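Local coordinates for protein prolyl-tRNA synthetase (PDB 3IAL) that probably charges tRNA(Pro) with L-proline at the expense of ATP, and is captured here with the prolyl-adenylate intermediate bound, at residues I77-V82 against I145-T150; I83-L88 against E114-L119; E91-K96 against G245-S250; E101-E106 against F152-K157. All coordinates share one frame; numbering follows the deposited sequence.

Overall arrangement
The four contacts lie in the class II catalytic core, on the same side of the chain's centre, with their own centres 13 to 20 Å apart. Their first segments follow one another from I77 to E106; contact 2 is nested inside the loop closed by contact 1, and contact 4 inside that closed by contact 3. Contacts 1 and 4 share strand 143-152 and its exit, where T81 packs on F152. Contacts 2 and 4 meet in the antiparallel sheet 82-84, 111-119, 103-108, and contacts 2 and 3 through helices 85-88 and 92-98. Contacts 1, 2 and 4 also touch the second subunit, and contact 4, which holds two adenylate-pocket residues, joins that site to the sheet and the interface.

Contact 1 (I77-V82 against I145-T150); sequences ILFPTV and IHQTCT. With GOL (glycerol), chain G.
The backbone of I77 meets strand 143-152 directly: I77 N donates to H146 O at 2.9 Å, extending the parallel pairing of strand 75-76. One step further a water takes the place of the direct bond, giving a proton to I77 O (2.8 Å) and receiving one from T148 N (3.0 Å).

The side-chain hydrogen bond comes from Q147. Its CG sits between the backbone N and the carbonyl carbon (chi1 65°), and the chain then runs straight, which carries OE1 to F79 N at 2.8 Å; the donor lies nearly in line with the amide C=O (161°). The amide stands steeply to the F79 ring, near its edge. NE2 is held by E172 and by a second water, which reaches P80 O weakly.

Apolar contact is concentrated on I77, whose CD1 touches I145 CD1 at 3.5 Å, while L78 CD1 lies 4.2 Å from C149 CB. Helix 124-134 packs against F79 and I145.

At the far end a glycerol, probably from the crystallisation liquor, spans T81 and T150, its O3 donating to T150 OG1 at 2.7 Å. E167 of the second subunit also bonds T81 OG1.

Where the parallel pairing gives way, a buried glutamine amide and an ordered water thus take up F79 N and I77 O in the chain that fits motif 1, whose P80 is probably the motif's characteristic proline, while L78 pairs through its backbone with the second subunit.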
# COMPACT_ATOMS: atom_id res chain seq x y z
N ILE B 77 5.44 -8.83 0.42
CA ILE B 77 4.69 -9.73 -0.44
C ILE B 77 3.21 -9.48 -0.23
O ILE B 77 2.82 -8.63 0.58
CB ILE B 77 5.01 -11.21 -0.10
CG1 ILE B 77 4.53 -11.57 1.31
CG2 ILE B 77 6.50 -11.49 -0.25
CD1 ILE B 77 4.70 -13.04 1.63
N LEU B 78 2.38 -10.22 -0.96
CA LEU B 78 0.94 -10.24 -0.67
C LEU B 78 0.32 -11.61 -0.93
O LEU B 78 0.46 -12.17 -2.03
CB LEU B 78 0.19 -9.17 -1.48
CG LEU B 78 -1.32 -9.03 -1.16
CD1 LEU B 78 -1.52 -8.64 0.30
CD2 LEU B 78 -1.98 -8.00 -2.07
N PHE B 79 -0.36 -12.12 0.10
CA PHE B 79 -1.11 -13.36 0.04
C PHE B 79 -2.57 -13.03 -0.23
O PHE B 79 -3.01 -11.92 0.03
CB PHE B 79 -1.00 -14.13 1.37
CG PHE B 79 0.10 -15.15 1.39
CD1 PHE B 79 1.43 -14.77 1.37
CD2 PHE B 79 -0.20 -16.50 1.42
CE1 PHE B 79 2.45 -15.71 1.38
CE2 PHE B 79 0.80 -17.45 1.44
CZ PHE B 79 2.13 -17.05 1.41
N PRO B 80 -3.34 -14.02 -0.76
CA PRO B 80 -4.79 -13.93 -0.86
C PRO B 80 -5.47 -13.76 0.49
O PRO B 80 -4.91 -14.14 1.52
CB PRO B 80 -5.19 -15.28 -1.45
CG PRO B 80 -4.00 -15.75 -2.17
CD PRO B 80 -2.84 -15.27 -1.37
N THR B 81 -6.66 -13.18 0.47
CA THR B 81 -7.45 -12.94 1.67
C THR B 81 -8.07 -14.23 2.18
O THR B 81 -8.33 -14.38 3.38
CB THR B 81 -8.57 -11.93 1.36
OG1 THR B 81 -8.00 -10.74 0.84
CG2 THR B 81 -9.40 -11.61 2.61
N VAL B 82 -8.33 -15.15 1.27
CA VAL B 82 -9.08 -16.36 1.60
C VAL B 82 -8.12 -17.50 1.95
O VAL B 82 -7.11 -17.69 1.28
CB VAL B 82 -10.02 -16.77 0.44
CG1 VAL B 82 -11.29 -15.90 0.46
CG2 VAL B 82 -9.31 -16.68 -0.92
N ILE B 145 9.56 -12.32 5.18
CA ILE B 145 8.57 -11.59 4.42
C ILE B 145 7.64 -10.79 5.32
O ILE B 145 7.66 -10.93 6.53
CB ILE B 145 7.77 -12.52 3.47
CG1 ILE B 145 7.12 -13.69 4.21
CG2 ILE B 145 8.71 -13.08 2.36
CD1 ILE B 145 5.87 -13.36 4.96
N HIS B 146 6.85 -9.91 4.71
CA HIS B 146 5.81 -9.19 5.43
C HIS B 146 4.78 -8.71 4.43
O HIS B 146 5.08 -8.60 3.24
CB HIS B 146 6.39 -8.01 6.21
CG HIS B 146 6.90 -6.91 5.34
ND1 HIS B 146 6.14 -5.81 5.01
CD2 HIS B 146 8.09 -6.76 4.71
CE1 HIS B 146 6.84 -5.02 4.22
NE2 HIS B 146 8.03 -5.57 4.02
N GLN B 147 3.57 -8.43 4.91
CA GLN B 147 2.52 -7.88 4.08
C GLN B 147 1.67 -6.89 4.85
O GLN B 147 1.45 -7.03 6.05
CB GLN B 147 1.64 -8.99 3.51
CG GLN B 147 0.84 -9.77 4.54
CD GLN B 147 0.02 -10.86 3.89
OE1 GLN B 147 0.15 -11.11 2.69
NE2 GLN B 147 -0.84 -11.52 4.68
N THR B 148 1.20 -5.87 4.13
CA THR B 148 0.31 -4.87 4.66
C THR B 148 -1.02 -5.19 4.03
O THR B 148 -1.12 -5.27 2.81
CB THR B 148 0.74 -3.46 4.24
OG1 THR B 148 1.99 -3.16 4.86
CG2 THR B 148 -0.32 -2.42 4.62
N CYS B 149 -2.03 -5.41 4.85
CA CYS B 149 -3.32 -5.88 4.35
C CYS B 149 -4.34 -5.74 5.47
O CYS B 149 -4.03 -5.19 6.53
CB CYS B 149 -3.23 -7.34 3.91
SG CYS B 149 -2.96 -8.54 5.27
N THR B 150 -5.55 -6.24 5.24
CA THR B 150 -6.54 -6.31 6.30
C THR B 150 -6.75 -7.76 6.69
O THR B 150 -6.59 -8.67 5.86
CB THR B 150 -7.86 -5.60 5.92
OG1 THR B 150 -8.62 -6.39 5.00
CG2 THR B 150 -7.57 -4.24 5.30
C1 GOL G . -9.05 -7.30 0.68
O1 GOL G . -9.49 -6.61 -0.45
C2 GOL G . -8.02 -6.43 1.38
O2 GOL G . -7.20 -5.70 0.48
C3 GOL G . -7.14 -7.36 2.16
O3 GOL G . -7.91 -8.13 3.05
O HOH W 1 1.86 -6.11 1.19
O HOH W 2 -2.72 -13.85 4.09

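Contact 2 (I83-L88 against E114-L119); sequences IPESFL and EERLAL
I83 and A118 are joined by a reciprocal pair of backbone hydrogen bonds, I83 N to A118 O and A118 N to I83 O, each 2.7 Å long. P84, which has no N-H to offer, falls opposite L117 at a non-hydrogen-bonded position, and E85 N then donates to R116 O as the chain leaves the strand for helix 85-88.

Two carboxylates supply the charged and polar side-chain contacts. E85, extended with CG anti to the backbone N (chi1 -174°), makes a salt bridge through OE2 to R116 NH1 at 2.7 Å. The oxygen lies in the guanidinium plane, but the nitrogen approaches from above the carboxylate plane; the two planes are 59° apart. A water bonded to E85 OE1 and R116 N ties the same two residues together a second time. R116 is further fixed by a salt bridge from NH2 to E106 and a cation-pi contact with W104.

The pairing belongs to a small antiparallel sheet of the class II core in which strand 111-119 lies between 82-84 and 103-108; L119 packs against L119 of the second subunit.

E115 reaches the other way, toward the start of helix 85-88. Its OE2 accepts from S86 OG at 2.5 Å, a short distance whose exact value is doubtful, and weakly from S86 N. The nearby helix start would by itself be expected to favour the charged carboxylate.

Apolar contacts lie on both faces: L88 CD2 rests on A118 CB at 3.6 Å, whereas L117 CD2 lies 3.8 Å from P84 CA, on the face that P84 shares.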
# COMPACT_ATOMS: atom_id res chain seq x y z
N ILE B 83 -8.44 -18.22 3.03
CA ILE B 83 -7.65 -19.35 3.47
C ILE B 83 -8.55 -20.58 3.43
O ILE B 83 -9.61 -20.57 4.03
CB ILE B 83 -7.11 -19.17 4.91
CG1 ILE B 83 -6.30 -17.89 5.04
CG2 ILE B 83 -6.22 -20.35 5.30
CD1 ILE B 83 -5.72 -17.66 6.42
N PRO B 84 -8.12 -21.65 2.73
CA PRO B 84 -8.96 -22.85 2.69
C PRO B 84 -9.07 -23.51 4.07
O PRO B 84 -8.11 -23.49 4.84
CB PRO B 84 -8.23 -23.76 1.69
CG PRO B 84 -6.83 -23.28 1.68
CD PRO B 84 -6.85 -21.83 2.01
N GLU B 85 -10.24 -24.06 4.37
CA GLU B 85 -10.51 -24.65 5.69
C GLU B 85 -9.46 -25.67 6.14
O GLU B 85 -9.10 -25.70 7.31
CB GLU B 85 -11.90 -25.30 5.73
CG GLU B 85 -12.29 -25.78 7.12
CD GLU B 85 -13.76 -26.12 7.25
OE1 GLU B 85 -14.32 -26.77 6.34
OE2 GLU B 85 -14.36 -25.75 8.28
N SER B 86 -8.98 -26.50 5.22
CA SER B 86 -7.98 -27.52 5.55
C SER B 86 -6.64 -26.94 6.02
O SER B 86 -5.97 -27.54 6.87
CB SER B 86 -7.78 -28.46 4.37
OG SER B 86 -7.48 -27.73 3.20
N PHE B 87 -6.25 -25.79 5.48
CA PHE B 87 -5.06 -25.07 5.96
C PHE B 87 -5.26 -24.62 7.41
O PHE B 87 -4.43 -24.89 8.29
CB PHE B 87 -4.80 -23.82 5.11
CG PHE B 87 -3.99 -24.07 3.86
CD1 PHE B 87 -3.87 -25.34 3.31
CD2 PHE B 87 -3.35 -23.01 3.24
CE1 PHE B 87 -3.13 -25.55 2.16
CE2 PHE B 87 -2.60 -23.21 2.08
CZ PHE B 87 -2.49 -24.47 1.55
N LEU B 88 -6.38 -23.94 7.64
CA LEU B 88 -6.64 -23.24 8.89
C LEU B 88 -6.78 -24.18 10.09
O LEU B 88 -6.48 -23.79 11.22
CB LEU B 88 -7.91 -22.38 8.74
CG LEU B 88 -8.20 -21.32 9.79
CD1 LEU B 88 -7.22 -20.16 9.68
CD2 LEU B 88 -9.64 -20.84 9.65
N GLU B 114 -16.78 -26.16 -2.98
CA GLU B 114 -16.44 -27.53 -2.57
C GLU B 114 -15.58 -27.53 -1.31
O GLU B 114 -15.67 -28.46 -0.50
CB GLU B 114 -15.72 -28.27 -3.70
CG GLU B 114 -15.43 -29.74 -3.38
CD GLU B 114 -14.95 -30.52 -4.58
OE1 GLU B 114 -15.66 -30.52 -5.61
OE2 GLU B 114 -13.87 -31.15 -4.50
N GLU B 115 -14.74 -26.50 -1.16
CA GLU B 115 -14.04 -26.27 0.10
C GLU B 115 -14.36 -24.87 0.62
O GLU B 115 -14.29 -23.89 -0.12
CB GLU B 115 -12.54 -26.46 -0.07
CG GLU B 115 -11.79 -26.55 1.26
CD GLU B 115 -10.30 -26.70 1.09
OE1 GLU B 115 -9.77 -26.34 0.02
OE2 GLU B 115 -9.64 -27.18 2.03
N ARG B 116 -14.72 -24.77 1.90
CA ARG B 116 -15.05 -23.49 2.52
C ARG B 116 -13.79 -22.65 2.65
O ARG B 116 -12.71 -23.20 2.85
CB ARG B 116 -15.64 -23.66 3.92
CG ARG B 116 -16.80 -24.62 4.04
CD ARG B 116 -17.01 -24.98 5.50
NE ARG B 116 -17.65 -23.90 6.23
CZ ARG B 116 -17.41 -23.56 7.50
NH1 ARG B 116 -16.51 -24.20 8.23
NH2 ARG B 116 -18.09 -22.56 8.04
N LEU B 117 -13.93 -21.33 2.53
CA LEU B 117 -12.80 -20.41 2.63
C LEU B 117 -12.99 -19.46 3.79
O LEU B 117 -14.01 -18.79 3.89
CB LEU B 117 -12.65 -19.60 1.35
CG LEU B 117 -12.43 -20.38 0.05
CD1 LEU B 117 -12.37 -19.41 -1.10
CD2 LEU B 117 -11.17 -21.21 0.13
N ALA B 118 -11.99 -19.39 4.67
CA ALA B 118 -12.02 -18.43 5.77
C ALA B 118 -11.38 -17.13 5.32
O ALA B 118 -10.37 -17.14 4.61
CB ALA B 118 -11.29 -18.99 6.98
N LEU B 119 -11.97 -16.01 5.71
CA LEU B 119 -11.28 -14.73 5.57
C LEU B 119 -10.19 -14.73 6.65
O LEU B 119 -10.47 -15.04 7.81
CB LEU B 119 -12.24 -13.57 5.79
CG LEU B 119 -13.47 -13.48 4.88
CD1 LEU B 119 -14.19 -12.18 5.14
CD2 LEU B 119 -13.09 -13.60 3.40
O HOH W 3 -14.23 -27.13 3.86

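Contact 3 (E91-K96 against G245-S250); sequences ESDHIK and GQRFSS
F248 fits closely against E91 and H94 in the buried half of this contact. E91 CG lies over one face of the F248 ring in a CH-pi contact 4.1 Å from the centroid; the bend at chi2 (-66°) then turns the carboxylate back, where OE1 can meet H94 N. The ring in turn presents its CZ edge to the face of H94, a T-shaped pair with centroids 5.2 Å apart and planes at 79°; F248 CZ comes to 3.6 Å from H94 ND1. That imidazole is fixed by a bond from ND1 to P218 O, and Y128 meets F248 edge-to-face.

On the exposed side the contact is held by charge and touches at few points. R247 NH1 donates to D93 OD2 at 2.9 Å, a salt bridge with a bent N-H...O angle of 136°. E91 OE2 sits over the face of the same guanidinium, 3.5 Å from NH1, and contributes attraction between charges rather than a hydrogen bond. NE of R247 is taken by G219 O.

E91 OE1 accepts from H94 N at 2.7 Å. One glutamate therefore caps helix 92-98 and joins a three-residue salt-bridge network through its carboxylate, while its CG covers F248.

The arrangement is that of a side-chain N-cap held against a neighbouring helix start, 247-251, within the class II core; H94, whose side chain is about 6 Å from the prolyl-adenylate and touches T122 and E124, probably belongs to the site's second shell.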
# COMPACT_ATOMS: atom_id res chain seq x y z
N GLU B 91 -3.16 -26.66 12.63
CA GLU B 91 -2.53 -26.47 13.94
C GLU B 91 -3.59 -26.28 15.02
O GLU B 91 -4.35 -25.31 14.99
CB GLU B 91 -1.58 -25.26 13.93
CG GLU B 91 -0.32 -25.40 14.81
CD GLU B 91 -0.59 -25.46 16.31
OE1 GLU B 91 -1.53 -24.80 16.81
OE2 GLU B 91 0.17 -26.16 17.01
N SER B 92 -3.62 -27.20 15.98
CA SER B 92 -4.71 -27.29 16.96
C SER B 92 -4.84 -26.05 17.85
O SER B 92 -5.89 -25.42 17.90
CB SER B 92 -4.52 -28.52 17.85
OG SER B 92 -5.55 -28.63 18.81
N ASP B 93 -3.78 -25.71 18.57
CA ASP B 93 -3.83 -24.58 19.50
C ASP B 93 -4.08 -23.25 18.79
O ASP B 93 -4.75 -22.38 19.33
CB ASP B 93 -2.55 -24.53 20.36
CG ASP B 93 -2.49 -25.66 21.40
OD1 ASP B 93 -3.53 -26.33 21.64
OD2 ASP B 93 -1.41 -25.89 21.97
N HIS B 94 -3.56 -23.11 17.57
CA HIS B 94 -3.79 -21.90 16.77
C HIS B 94 -5.27 -21.77 16.36
O HIS B 94 -5.85 -20.69 16.48
CB HIS B 94 -2.89 -21.91 15.54
CG HIS B 94 -2.93 -20.64 14.74
ND1 HIS B 94 -2.36 -19.46 15.19
CD2 HIS B 94 -3.46 -20.37 13.53
CE1 HIS B 94 -2.54 -18.52 14.27
NE2 HIS B 94 -3.21 -19.04 13.26
N ILE B 95 -5.87 -22.86 15.88
CA ILE B 95 -7.26 -22.82 15.42
C ILE B 95 -8.27 -22.64 16.56
O ILE B 95 -9.24 -21.90 16.41
CB ILE B 95 -7.65 -24.05 14.55
CG1 ILE B 95 -9.07 -23.89 13.98
CG2 ILE B 95 -7.56 -25.35 15.34
CD1 ILE B 95 -9.32 -22.55 13.31
N LYS B 96 -8.05 -23.29 17.70
CA LYS B 96 -8.92 -23.08 18.87
C LYS B 96 -8.91 -21.62 19.33
O LYS B 96 -9.92 -21.11 19.83
CB LYS B 96 -8.53 -23.99 20.05
CG LYS B 96 -8.68 -25.48 19.80
CD LYS B 96 -10.05 -25.88 19.26
CE LYS B 96 -10.12 -27.38 18.99
NZ LYS B 96 -9.01 -27.86 18.12
N GLY B 245 8.66 -20.98 17.68
CA GLY B 245 9.45 -22.19 17.82
C GLY B 245 9.42 -23.03 16.56
O GLY B 245 9.48 -22.50 15.44
N GLN B 246 9.32 -24.34 16.74
CA GLN B 246 9.27 -25.29 15.63
C GLN B 246 7.89 -25.93 15.47
O GLN B 246 7.69 -26.76 14.58
CB GLN B 246 10.32 -26.37 15.85
CG GLN B 246 11.74 -25.88 15.64
CD GLN B 246 12.78 -26.83 16.19
OE1 GLN B 246 12.75 -27.19 17.37
NE2 GLN B 246 13.73 -27.24 15.35
N ARG B 247 6.92 -25.51 16.29
CA ARG B 247 5.59 -26.12 16.32
C ARG B 247 4.87 -26.09 14.98
O ARG B 247 4.37 -27.11 14.51
CB ARG B 247 4.71 -25.44 17.39
CG ARG B 247 4.99 -25.90 18.81
CD ARG B 247 4.50 -24.90 19.87
NE ARG B 247 3.04 -24.73 19.88
CZ ARG B 247 2.17 -25.60 20.38
NH1 ARG B 247 0.87 -25.32 20.33
NH2 ARG B 247 2.56 -26.76 20.91
N PHE B 248 4.82 -24.90 14.37
CA PHE B 248 4.18 -24.73 13.06
C PHE B 248 4.95 -25.44 11.95
O PHE B 248 4.34 -25.94 10.99
CB PHE B 248 4.03 -23.24 12.72
CG PHE B 248 2.84 -22.57 13.36
CD1 PHE B 248 1.60 -22.60 12.74
CD2 PHE B 248 2.95 -21.91 14.56
CE1 PHE B 248 0.50 -21.98 13.30
CE2 PHE B 248 1.87 -21.28 15.14
CZ PHE B 248 0.64 -21.31 14.50
N SER B 249 6.27 -25.50 12.06
CA SER B 249 7.11 -26.18 11.07
C SER B 249 6.82 -27.68 11.03
O SER B 249 6.84 -28.30 9.96
CB SER B 249 8.59 -25.97 11.37
OG SER B 249 8.93 -24.60 11.37
N SER B 250 6.57 -28.26 12.20
CA SER B 250 6.16 -29.67 12.27
C SER B 250 4.76 -29.86 11.71
O SER B 250 4.51 -30.77 10.94
CB SER B 250 6.21 -30.17 13.71
OG SER B 250 5.87 -31.55 13.75

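Contact 4 (E101-E106 against F152-K157); sequences ECFWVE and FRHETK
E101 receives the backbone of the F152-R153-H154-E155 run, which fits the class II motif 2 signature at the exit of strand 143-152. Its carbonyl oxygen accepts from H154 N at 2.8 Å, the donor standing above the carbonyl plane, and also takes a CA-H...O contact from R153. Its side chain bends at chi2 (-79°), which folds OE1 back to E155 N at 3.1 Å. Two bonds to one glutamate thus fix the turn that follows R153, a residue of the prolyl-adenylate pocket whose NE is held by P121 O.

Beyond C102, F103 N donates to a water at 2.8 Å, which also lies within hydrogen-bonding distance of F152 O. The F103 ring carries H154 CB over one face, 4.0 Å from the centroid, and the H154 imidazole directs its edge at that face, planes 86° apart. R166 fixes H154 through ND1. F103 CD2 also touches F152 CB at 3.8 Å.

From W104 and V105 onward the strand turns to other partners, pairing antiparallel with a strand of the second subunit, so that the sheet continues across the dimer; at E106, OE2 forms a salt bridge with NZ of K107 of that subunit.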
# COMPACT_ATOMS: atom_id res chain seq x y z
N GLU B 101 -13.40 -16.45 15.62
CA GLU B 101 -13.13 -15.18 14.94
C GLU B 101 -13.27 -15.23 13.42
O GLU B 101 -13.17 -14.20 12.77
CB GLU B 101 -11.69 -14.71 15.25
CG GLU B 101 -11.33 -14.60 16.74
CD GLU B 101 -11.87 -13.34 17.39
OE1 GLU B 101 -12.75 -12.70 16.79
OE2 GLU B 101 -11.40 -13.01 18.51
N CYS B 102 -13.46 -16.43 12.85
CA CYS B 102 -13.41 -16.60 11.39
C CYS B 102 -14.74 -16.33 10.69
O CYS B 102 -15.76 -16.94 11.02
CB CYS B 102 -12.95 -18.01 11.02
SG CYS B 102 -11.21 -18.31 11.33
N PHE B 103 -14.72 -15.40 9.73
CA PHE B 103 -15.79 -15.27 8.74
C PHE B 103 -15.62 -16.38 7.72
O PHE B 103 -14.51 -16.61 7.27
CB PHE B 103 -15.70 -13.94 8.00
CG PHE B 103 -16.13 -12.75 8.81
CD1 PHE B 103 -17.46 -12.30 8.75
CD2 PHE B 103 -15.23 -12.06 9.60
CE1 PHE B 103 -17.87 -11.19 9.47
CE2 PHE B 103 -15.63 -10.94 10.33
CZ PHE B 103 -16.95 -10.51 10.27
N TRP B 104 -16.70 -17.07 7.35
CA TRP B 104 -16.61 -18.16 6.37
C TRP B 104 -17.33 -17.81 5.08
O TRP B 104 -18.50 -17.42 5.09
CB TRP B 104 -17.16 -19.47 6.94
CG TRP B 104 -16.32 -20.03 8.05
CD1 TRP B 104 -16.54 -19.90 9.38
CD2 TRP B 104 -15.10 -20.78 7.91
NE1 TRP B 104 -15.54 -20.53 10.09
CE2 TRP B 104 -14.64 -21.08 9.21
CE3 TRP B 104 -14.35 -21.22 6.81
CZ2 TRP B 104 -13.47 -21.80 9.45
CZ3 TRP B 104 -13.19 -21.95 7.04
CH2 TRP B 104 -12.76 -22.23 8.36
N VAL B 105 -16.61 -17.96 3.96
CA VAL B 105 -17.19 -17.90 2.64
C VAL B 105 -17.59 -19.31 2.26
O VAL B 105 -16.77 -20.22 2.28
CB VAL B 105 -16.19 -17.35 1.59
CG1 VAL B 105 -16.77 -17.46 0.17
CG2 VAL B 105 -15.83 -15.91 1.92
N GLU B 106 -18.86 -19.49 1.91
CA GLU B 106 -19.41 -20.82 1.63
C GLU B 106 -20.02 -20.97 0.25
O GLU B 106 -20.21 -22.09 -0.21
CB GLU B 106 -20.44 -21.19 2.70
CG GLU B 106 -19.89 -21.06 4.12
CD GLU B 106 -20.68 -21.85 5.15
OE1 GLU B 106 -21.88 -22.10 4.93
OE2 GLU B 106 -20.09 -22.21 6.19
N PHE B 152 -9.52 -10.21 9.43
CA PHE B 152 -10.94 -10.23 9.79
C PHE B 152 -11.20 -11.01 11.09
O PHE B 152 -10.78 -12.15 11.22
CB PHE B 152 -11.76 -10.83 8.65
CG PHE B 152 -11.65 -10.07 7.35
CD1 PHE B 152 -12.60 -9.12 7.00
CD2 PHE B 152 -10.59 -10.30 6.49
CE1 PHE B 152 -12.50 -8.42 5.81
CE2 PHE B 152 -10.47 -9.59 5.28
CZ PHE B 152 -11.43 -8.65 4.95
N ARG B 153 -11.88 -10.38 12.05
CA ARG B 153 -12.19 -10.99 13.34
C ARG B 153 -13.67 -10.81 13.67
O ARG B 153 -14.10 -9.71 14.03
CB ARG B 153 -11.36 -10.34 14.46
CG ARG B 153 -9.85 -10.33 14.24
CD ARG B 153 -9.19 -11.57 14.76
NE ARG B 153 -7.76 -11.58 14.46
CZ ARG B 153 -6.77 -11.24 15.29
NH1 ARG B 153 -7.01 -10.85 16.53
NH2 ARG B 153 -5.51 -11.31 14.86
N HIS B 154 -14.44 -11.88 13.55
CA HIS B 154 -15.89 -11.83 13.74
C HIS B 154 -16.34 -11.55 15.17
O HIS B 154 -17.30 -10.80 15.37
CB HIS B 154 -16.55 -13.14 13.29
CG HIS B 154 -17.93 -13.32 13.82
ND1 HIS B 154 -19.01 -12.59 13.36
CD2 HIS B 154 -18.42 -14.14 14.78
CE1 HIS B 154 -20.10 -12.96 14.01
NE2 HIS B 154 -19.77 -13.90 14.88
N GLU B 155 -15.69 -12.15 16.16
CA GLU B 155 -16.22 -12.12 17.53
C GLU B 155 -15.94 -10.80 18.25
O GLU B 155 -16.45 -10.57 19.35
CB GLU B 155 -15.68 -13.30 18.36
CG GLU B 155 -16.51 -13.57 19.63
CD GLU B 155 -16.20 -14.91 20.29
OE1 GLU B 155 -15.09 -15.07 20.84
OE2 GLU B 155 -17.08 -15.80 20.26
N THR B 156 -15.16 -9.92 17.63
CA THR B 156 -14.88 -8.62 18.23
C THR B 156 -16.17 -7.92 18.61
O THR B 156 -17.07 -7.72 17.78
CB THR B 156 -14.05 -7.73 17.31
OG1 THR B 156 -12.78 -8.35 17.09
CG2 THR B 156 -13.83 -6.36 17.96
N LYS B 157 -16.25 -7.55 19.89
CA LYS B 157 -17.45 -7.03 20.52
C LYS B 157 -17.15 -5.60 20.94
O LYS B 157 -15.99 -5.21 21.04
CB LYS B 157 -17.78 -7.91 21.74
CG LYS B 157 -19.23 -7.87 22.19
CD LYS B 157 -19.61 -9.14 22.98
CE LYS B 157 -18.67 -9.41 24.16
NZ LYS B 157 -19.03 -10.66 24.88
O HOH W 4 -12.23 -14.24 9.49